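PDB 6Q2F: glycoside hydrolase family protein from Novosphingobium sp. PP1Y, which probably hydrolyses terminal alpha-L-rhamnosyl linkages in rhamnose-containing glycosides, acting as an alpha-L-rhamnosidase. Local coordinates for residues A[213-218]-A[409-414]; A[526-531]-A[547-552]. One frame throughout, in Å; residues are numbered along the deposited sequence.

Contact 1 (A[213-218]-A[409-414])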
ATOM      1  N   ALA A 213      29.990 -22.294  19.104  1.00 44.38           N
ATOM      2  CA  ALA A 213      31.269 -22.761  18.606  1.00 43.47           C
ATOM      3  C   ALA A 213      31.012 -23.928  17.673  1.00 43.04           C
ATOM      4  O   ALA A 213      30.073 -24.704  17.864  1.00 45.56           O
ATOM      5  CB  ALA A 213      32.214 -23.179  19.734  1.00 46.26           C
ATOM      6  N   PHE A 214      31.856 -24.045  16.655  1.00 39.44           N
ATOM      7  CA  PHE A 214      31.705 -25.109  15.680  1.00 47.80           C
ATOM      8  C   PHE A 214      33.039 -25.316  14.991  1.00 51.13           C
ATOM      9  O   PHE A 214      33.807 -24.360  14.833  1.00 49.26           O
ATOM     10  CB  PHE A 214      30.606 -24.782  14.663  1.00 45.40           C
ATOM     11  CG  PHE A 214      30.710 -23.402  14.068  1.00 47.11           C
ATOM     12  CD1 PHE A 214      31.451 -23.188  12.918  1.00 46.65           C
ATOM     13  CD2 PHE A 214      30.068 -22.325  14.656  1.00 40.79           C
ATOM     14  CE1 PHE A 214      31.551 -21.920  12.355  1.00 49.91           C
ATOM     15  CE2 PHE A 214      30.164 -21.054  14.099  1.00 46.16           C
ATOM     16  CZ  PHE A 214      30.910 -20.856  12.944  1.00 48.44           C
ATOM     17  N   PRO A 215      33.356 -26.546  14.604  1.00 48.87           N
ATOM     18  CA  PRO A 215      34.619 -26.801  13.910  1.00 52.94           C
ATOM     19  C   PRO A 215      34.581 -26.241  12.501  1.00 50.82           C
ATOM     20  O   PRO A 215      33.526 -26.134  11.871  1.00 50.46           O
ATOM     21  CB  PRO A 215      34.722 -28.331  13.894  1.00 59.58           C
ATOM     22  CG  PRO A 215      33.701 -28.808  14.903  1.00 59.38           C
ATOM     23  CD  PRO A 215      32.618 -27.783  14.883  1.00 46.97           C
ATOM     24  N   VAL A 216      35.759 -25.889  12.008  1.00 48.95           N
ATOM     25  CA  VAL A 216      35.878 -25.232  10.714  1.00 54.96           C
ATOM     26  C   VAL A 216      37.230 -25.664  10.158  1.00 63.29           C
ATOM     27  O   VAL A 216      38.157 -25.932  10.939  1.00 66.69           O
ATOM     28  CB  VAL A 216      35.729 -23.705  10.863  1.00 55.08           C
ATOM     29  CG1 VAL A 216      34.347 -23.323  11.358  1.00 55.11           C
ATOM     30  CG2 VAL A 216      36.823 -23.113  11.738  1.00 53.41           C
ATOM     31  N   PRO A 217      37.383 -25.806   8.844  1.00 63.23           N
ATOM     32  CA  PRO A 217      38.663 -26.275   8.304  1.00 62.74           C
ATOM     33  C   PRO A 217      39.695 -25.159   8.253  1.00 71.26           C
ATOM     34  O   PRO A 217      39.382 -24.006   7.941  1.00 72.55           O
ATOM     35  CB  PRO A 217      38.290 -26.750   6.896  1.00 60.29           C
ATOM     36  CG  PRO A 217      37.150 -25.867   6.521  1.00 61.16           C
ATOM     37  CD  PRO A 217      36.368 -25.641   7.789  1.00 59.87           C
ATOM     38  N   ASP A 218      40.937 -25.511   8.589  1.00 72.84           N
ATOM     39  CA  ASP A 218      42.056 -24.608   8.357  1.00 73.42           C
ATOM     40  C   ASP A 218      42.060 -24.192   6.897  1.00 74.84           C
ATOM     41  O   ASP A 218      41.996 -25.033   5.998  1.00 74.56           O
ATOM     42  CB  ASP A 218      43.380 -25.287   8.722  1.00 76.47           C
ATOM     43  CG  ASP A 218      43.541 -25.492  10.215  1.00 81.64           C
ATOM     44  OD1 ASP A 218      43.154 -24.590  10.984  1.00 80.92           O
ATOM     45  OD2 ASP A 218      44.059 -26.554  10.621  1.00 87.34           O
ATOM     46  N   PRO A 409      25.532 -29.007  11.191  1.00 41.40           N
ATOM     47  CA  PRO A 409      24.733 -28.435  12.291  1.00 42.70           C
ATOM     48  C   PRO A 409      24.929 -29.160  13.612  1.00 43.99           C
ATOM     49  O   PRO A 409      25.003 -28.513  14.665  1.00 44.63           O
ATOM     50  CB  PRO A 409      23.284 -28.568  11.794  1.00 41.67           C
ATOM     51  CG  PRO A 409      23.362 -28.931  10.369  1.00 39.85           C
ATOM     52  CD  PRO A 409      24.718 -29.437  10.047  1.00 41.73           C
ATOM     53  N   ASP A 410      25.018 -30.489  13.588  1.00 43.10           N
ATOM     54  CA  ASP A 410      25.217 -31.240  14.824  1.00 47.68           C
ATOM     55  C   ASP A 410      26.535 -30.904  15.507  1.00 51.24           C
ATOM     56  O   ASP A 410      26.662 -31.118  16.719  1.00 53.76           O
ATOM     57  CB  ASP A 410      25.140 -32.740  14.540  1.00 53.08           C
ATOM     58  CG  ASP A 410      23.777 -33.157  14.033  1.00 60.00           C
ATOM     59  OD1 ASP A 410      22.770 -32.602  14.526  1.00 62.26           O
ATOM     60  OD2 ASP A 410      23.708 -34.022  13.134  1.00 62.34           O
ATOM     61  N   SER A 411      27.507 -30.372  14.761  1.00 50.29           N
ATOM     62  CA  SER A 411      28.784 -29.977  15.346  1.00 51.28           C
ATOM     63  C   SER A 411      28.693 -28.684  16.144  1.00 49.22           C
ATOM     64  O   SER A 411      29.603 -28.398  16.927  1.00 51.25           O
ATOM     65  CB  SER A 411      29.836 -29.783  14.255  1.00 55.60           C
ATOM     66  OG  SER A 411      29.825 -30.848  13.332  1.00 71.06           O
ATOM     67  N   VAL A 412      27.646 -27.880  15.940  1.00 44.83           N
ATOM     68  CA  VAL A 412      27.588 -26.575  16.590  1.00 44.61           C
ATOM     69  C   VAL A 412      27.288 -26.751  18.071  1.00 44.25           C
ATOM     70  O   VAL A 412      26.365 -27.481  18.451  1.00 43.76           O
ATOM     71  CB  VAL A 412      26.541 -25.673  15.923  1.00 42.28           C
ATOM     72  CG1 VAL A 412      26.441 -24.344  16.683  1.00 35.71           C
ATOM     73  CG2 VAL A 412      26.901 -25.438  14.462  1.00 45.78           C
ATOM     74  N   ILE A 413      28.065 -26.071  18.911  1.00 46.28           N
ATOM     75  CA  ILE A 413      27.948 -26.166  20.360  1.00 47.05           C
ATOM     76  C   ILE A 413      27.489 -24.825  20.909  1.00 45.63           C
ATOM     77  O   ILE A 413      27.990 -23.770  20.507  1.00 44.76           O
ATOM     78  CB  ILE A 413      29.283 -26.585  21.010  1.00 47.73           C
ATOM     79  CG1 ILE A 413      29.699 -27.979  20.541  1.00 45.18           C
ATOM     80  CG2 ILE A 413      29.166 -26.577  22.518  1.00 54.74           C
ATOM     81  CD1 ILE A 413      31.098 -28.361  20.999  1.00 49.60           C
ATOM     82  N   ASP A 414      26.549 -24.873  21.844  1.00 43.73           N
ATOM     83  CA  ASP A 414      26.038 -23.679  22.507  1.00 38.85           C
ATOM     84  C   ASP A 414      26.861 -23.432  23.760  1.00 38.94           C
ATOM     85  O   ASP A 414      26.669 -24.093  24.778  1.00 54.67           O
ATOM     86  CB  ASP A 414      24.565 -23.852  22.848  1.00 43.52           C
ATOM     87  CG  ASP A 414      23.935 -22.571  23.345  1.00 52.78           C
ATOM     88  OD1 ASP A 414      24.684 -21.616  23.662  1.00 49.93           O
ATOM     89  OD2 ASP A 414      22.690 -22.514  23.419  1.00 54.21           O
TER
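Ala-213 and Ile-413 form an antiparallel hydrogen-bonded pair, the single bridge between these segments. Ala-213 N donates to Ile-413 O over 2.9 Å. The return bond from Ile-413 N to Ala-213 O is shorter, 2.6 Å, and close to straight at 170°. Ala-213 O holds the N-H of Ile-413 and, more loosely, meets Val-412 CA at 3.4 Å in a CA-H...O contact. The side chains of the pair share a face of the sheet, where Trp-427 lies against Ala-213 and Trp-438 against Ile-413. Phe-214 touches through its root: CB rests 3.8 Å from Val-412 CG2. Its CG sits between the backbone N and the carbonyl carbon (chi1 49°), which carries the ring off from 409-414 toward Val-407. Val-412 reaches it with the branch beside its own backbone N, while CG1 turns toward Ala-213 O. At Pro-215 the pairing stops. The proline nitrogen carries no hydrogen to extend the pairing, and ring atom CD presses on Ser-411 CB at a tight 3.5 Å. Ser-411 meanwhile belongs to a 3-10 turn closed by the bond from Val-412 N to Pro-409 O, 3.0 Å, and the segments diverge beyond it. Strand 206-217 continues with its other neighbour, Val-216 bonding to the backbone of His-437. The result is a short edge strand, 413-414, hydrogen-bonded to strand 206-217 near its C-terminal end in a four-stranded antiparallel sheet.

Contact 2 (A[526-531]-A[547-552]); sequences YDARPW and DRFLYD
Phe-549 leaves helix 543-575 with CG trans to its backbone N (chi1 161°), which brings its ring face against Trp-531 CB, while Tyr-526 holds CG between its backbone N and carbonyl carbon (chi1 65°), a rotation that brings its phenol oxygen to Asp-552. Trp-531 CB stands over the middle of the Phe-549 ring, 3.3 Å from its centroid, in a close CH-pi contact. Beyond CB, the five-membered ring of Trp-531 and the phenyl ring are tilted by only 25° but slid apart, with little overlap. The edge of the phenyl ring receives Ala-528 CB, 3.7 Å from Phe-549 CE1. This is loop-on-helix packing: the chain between helices 516-524 and 543-575 folds back onto the first turns of the latter, with Phe-520 adding a further ring beside Phe-549 and Tyr-526. An Asx turn shapes the loop, Asp-527 OD1 accepting from Arg-529 N at 2.9 Å. With an alanine at Phe-549, Trp-531 CB is likely to lose the ring face it stands on and Ala-528 CB its edge partner, leaving a gap between loop and helix. Beside the aromatic group, Tyr-526 OH donates a very short bond to Asp-552 OD2, 2.5 Å, the oxygen approaching at the edge of the phenol ring. That carboxylate is buried and shared: OD2 also accepts from Asn-830 N, and OD1 bonds to Ser-829 OG.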
ATOM      1  N   TYR A 526      11.602 -26.515  14.725  1.00 32.45           N
ATOM      2  CA  TYR A 526      12.948 -27.016  14.986  1.00 31.41           C
ATOM      3  C   TYR A 526      13.805 -25.909  15.589  1.00 35.13           C
ATOM      4  O   TYR A 526      13.460 -24.727  15.532  1.00 39.84           O
ATOM      5  CB  TYR A 526      13.623 -27.583  13.719  1.00 26.94           C
ATOM      6  CG  TYR A 526      13.917 -26.589  12.583  1.00 27.16           C
ATOM      7  CD1 TYR A 526      12.921 -26.195  11.697  1.00 29.07           C
ATOM      8  CD2 TYR A 526      15.209 -26.087  12.377  1.00 32.25           C
ATOM      9  CE1 TYR A 526      13.188 -25.298  10.645  1.00 31.47           C
ATOM     10  CE2 TYR A 526      15.491 -25.192  11.320  1.00 31.11           C
ATOM     11  CZ  TYR A 526      14.475 -24.811  10.469  1.00 34.25           C
ATOM     12  OH  TYR A 526      14.758 -23.934   9.429  1.00 34.64           O
ATOM     13  N   ASP A 527      14.930 -26.322  16.171  1.00 29.52           N
ATOM     14  CA  ASP A 527      15.839 -25.435  16.893  1.00 33.54           C
ATOM     15  C   ASP A 527      16.691 -24.624  15.913  1.00 31.86           C
ATOM     16  O   ASP A 527      17.435 -25.194  15.111  1.00 37.19           O
ATOM     17  CB  ASP A 527      16.717 -26.289  17.809  1.00 31.63           C
ATOM     18  CG  ASP A 527      17.537 -25.465  18.792  1.00 39.22           C
ATOM     19  OD1 ASP A 527      17.590 -24.220  18.675  1.00 39.20           O
ATOM     20  OD2 ASP A 527      18.147 -26.086  19.690  1.00 46.28           O
ATOM     21  N   ALA A 528      16.602 -23.295  15.980  1.00 31.57           N
ATOM     22  CA  ALA A 528      17.407 -22.460  15.090  1.00 29.68           C
ATOM     23  C   ALA A 528      18.874 -22.364  15.502  1.00 36.36           C
ATOM     24  O   ALA A 528      19.702 -21.977  14.670  1.00 37.47           O
ATOM     25  CB  ALA A 528      16.823 -21.046  15.000  1.00 26.49           C
ATOM     26  N   ARG A 529      19.229 -22.739  16.735  1.00 32.65           N
ATOM     27  CA  ARG A 529      20.582 -22.491  17.242  1.00 37.14           C
ATOM     28  C   ARG A 529      21.694 -23.040  16.356  1.00 38.97           C
ATOM     29  O   ARG A 529      22.653 -22.297  16.085  1.00 38.56           O
ATOM     30  CB  ARG A 529      20.707 -23.027  18.675  1.00 36.83           C
ATOM     31  CG  ARG A 529      20.379 -21.959  19.709  1.00 51.23           C
ATOM     32  CD  ARG A 529      19.601 -22.519  20.906  1.00 60.74           C
ATOM     33  NE  ARG A 529      20.458 -23.153  21.898  1.00 68.67           N
ATOM     34  CZ  ARG A 529      20.420 -24.448  22.207  1.00 73.02           C
ATOM     35  NH1 ARG A 529      19.556 -25.253  21.599  1.00 65.82           N
ATOM     36  NH2 ARG A 529      21.245 -24.935  23.131  1.00 69.65           N
ATOM     37  N   PRO A 530      21.646 -24.283  15.868  1.00 34.39           N
ATOM     38  CA  PRO A 530      22.753 -24.763  15.028  1.00 35.81           C
ATOM     39  C   PRO A 530      22.863 -24.020  13.708  1.00 39.07           C
ATOM     40  O   PRO A 530      23.926 -24.068  13.067  1.00 36.03           O
ATOM     41  CB  PRO A 530      22.417 -26.246  14.810  1.00 34.22           C
ATOM     42  CG  PRO A 530      21.471 -26.601  15.907  1.00 35.05           C
ATOM     43  CD  PRO A 530      20.654 -25.346  16.098  1.00 33.19           C
ATOM     44  N   TRP A 531      21.803 -23.328  13.292  1.00 36.36           N
ATOM     45  CA  TRP A 531      21.762 -22.646  12.009  1.00 40.32           C
ATOM     46  C   TRP A 531      22.090 -21.162  12.099  1.00 38.06           C
ATOM     47  O   TRP A 531      22.393 -20.550  11.066  1.00 34.95           O
ATOM     48  CB  TRP A 531      20.383 -22.838  11.372  1.00 36.23           C
ATOM     49  CG  TRP A 531      20.077 -24.286  11.174  1.00 33.87           C
ATOM     50  CD1 TRP A 531      19.422 -25.114  12.046  1.00 29.85           C
ATOM     51  CD2 TRP A 531      20.433 -25.093  10.042  1.00 35.41           C
ATOM     52  NE1 TRP A 531      19.340 -26.383  11.521  1.00 31.51           N
ATOM     53  CE2 TRP A 531      19.955 -26.399  10.295  1.00 35.52           C
ATOM     54  CE3 TRP A 531      21.098 -24.835   8.835  1.00 34.17           C
ATOM     55  CZ2 TRP A 531      20.125 -27.447   9.388  1.00 38.01           C
ATOM     56  CZ3 TRP A 531      21.263 -25.872   7.930  1.00 38.79           C
ATOM     57  CH2 TRP A 531      20.784 -27.166   8.215  1.00 43.62           C
ATOM     58  N   ASP A 547      19.833 -21.914   2.931  1.00 37.11           N
ATOM     59  CA  ASP A 547      18.846 -21.047   2.292  1.00 32.91           C
ATOM     60  C   ASP A 547      17.449 -21.310   2.843  1.00 36.97           C
ATOM     61  O   ASP A 547      16.659 -20.373   3.020  1.00 36.05           O
ATOM     62  CB  ASP A 547      18.870 -21.242   0.779  1.00 34.18           C
ATOM     63  CG  ASP A 547      20.062 -20.578   0.127  1.00 47.86           C
ATOM     64  OD1 ASP A 547      20.713 -19.743   0.792  1.00 50.90           O
ATOM     65  OD2 ASP A 547      20.343 -20.878  -1.049  1.00 51.92           O
ATOM     66  N   ARG A 548      17.125 -22.578   3.132  1.00 31.11           N
ATOM     67  CA  ARG A 548      15.819 -22.864   3.715  1.00 31.33           C
ATOM     68  C   ARG A 548      15.754 -22.414   5.164  1.00 27.92           C
ATOM     69  O   ARG A 548      14.721 -21.906   5.611  1.00 28.37           O
ATOM     70  CB  ARG A 548      15.483 -24.346   3.594  1.00 31.67           C
ATOM     71  CG  ARG A 548      15.172 -24.748   2.170  1.00 33.32           C
ATOM     72  CD  ARG A 548      14.982 -26.237   2.050  1.00 36.74           C
ATOM     73  NE  ARG A 548      14.750 -26.583   0.656  1.00 45.69           N
ATOM     74  CZ  ARG A 548      14.410 -27.791   0.226  1.00 45.88           C
ATOM     75  NH1 ARG A 548      14.255 -28.803   1.080  1.00 44.38           N
ATOM     76  NH2 ARG A 548      14.222 -27.974  -1.063  1.00 45.99           N
ATOM     77  N   PHE A 549      16.853 -22.555   5.912  1.00 27.52           N
ATOM     78  CA  PHE A 549      16.830 -22.008   7.261  1.00 26.31           C
ATOM     79  C   PHE A 549      16.594 -20.509   7.229  1.00 25.05           C
ATOM     80  O   PHE A 549      15.802 -19.982   8.019  1.00 31.38           O
ATOM     81  CB  PHE A 549      18.119 -22.284   8.017  1.00 28.46           C
ATOM     82  CG  PHE A 549      18.291 -21.362   9.188  1.00 33.96           C
ATOM     83  CD1 PHE A 549      17.463 -21.475  10.290  1.00 27.74           C
ATOM     84  CD2 PHE A 549      19.228 -20.344   9.162  1.00 35.90           C
ATOM     85  CE1 PHE A 549      17.594 -20.618  11.372  1.00 31.15           C
ATOM     86  CE2 PHE A 549      19.359 -19.482  10.237  1.00 30.90           C
ATOM     87  CZ  PHE A 549      18.538 -19.618  11.342  1.00 29.05           C
ATOM     88  N   LEU A 550      17.288 -19.801   6.340  1.00 30.24           N
ATOM     89  CA  LEU A 550      17.123 -18.353   6.289  1.00 29.27           C
ATOM     90  C   LEU A 550      15.701 -17.986   5.889  1.00 27.47           C
ATOM     91  O   LEU A 550      15.102 -17.081   6.488  1.00 32.07           O
ATOM     92  CB  LEU A 550      18.169 -17.743   5.349  1.00 35.04           C
ATOM     93  CG  LEU A 550      19.591 -18.028   5.869  1.00 36.20           C
ATOM     94  CD1 LEU A 550      20.674 -17.798   4.815  1.00 35.72           C
ATOM     95  CD2 LEU A 550      19.886 -17.225   7.137  1.00 33.03           C
ATOM     96  N   TYR A 551      15.124 -18.702   4.913  1.00 31.98           N
ATOM     97  CA  TYR A 551      13.699 -18.560   4.614  1.00 30.83           C
ATOM     98  C   TYR A 551      12.849 -18.720   5.871  1.00 28.28           C
ATOM     99  O   TYR A 551      11.957 -17.906   6.143  1.00 28.08           O
ATOM    100  CB  TYR A 551      13.265 -19.586   3.557  1.00 32.37           C
ATOM    101  CG  TYR A 551      11.754 -19.659   3.363  1.00 28.37           C
ATOM    102  CD1 TYR A 551      10.974 -20.513   4.132  1.00 29.89           C
ATOM    103  CD2 TYR A 551      11.109 -18.855   2.429  1.00 28.49           C
ATOM    104  CE1 TYR A 551       9.586 -20.570   3.977  1.00 26.54           C
ATOM    105  CE2 TYR A 551       9.715 -18.913   2.255  1.00 27.86           C
ATOM    106  CZ  TYR A 551       8.968 -19.762   3.043  1.00 25.39           C
ATOM    107  OH  TYR A 551       7.588 -19.840   2.893  1.00 30.68           O
ATOM    108  N   ASP A 552      13.103 -19.784   6.639  1.00 25.97           N
ATOM    109  CA  ASP A 552      12.369 -20.021   7.881  1.00 24.53           C
ATOM    110  C   ASP A 552      12.580 -18.886   8.874  1.00 27.43           C
ATOM    111  O   ASP A 552      11.668 -18.528   9.632  1.00 26.50           O
ATOM    112  CB  ASP A 552      12.811 -21.355   8.511  1.00 22.95           C
ATOM    113  CG  ASP A 552      12.271 -22.562   7.760  1.00 34.88           C
ATOM    114  OD1 ASP A 552      11.246 -22.394   7.057  1.00 29.71           O
ATOM    115  OD2 ASP A 552      12.862 -23.668   7.874  1.00 29.86           O
TER

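In the fold
Contact 1 closes before contact 2 opens along the chain, yet their centres lie about 15 Å apart and they touch. Asp-414 OD2 and Arg-529 NE form a salt bridge of 2.8 Å, and Pro-409 packs on Pro-530 and Trp-531. The edge of the antiparallel sheet is thereby fastened to the loop before helix 543-575. That helix runs on to strand 579-582 in the ring of eight parallel strands, consistent with a (beta/alpha)8 barrel, just ahead of the sodium ligands Glu-583 and Glu-586. Together the contacts therefore join the outlying beta sheet to an outer layer of the barrel, both within the alpha-L-rhamnosidase family region.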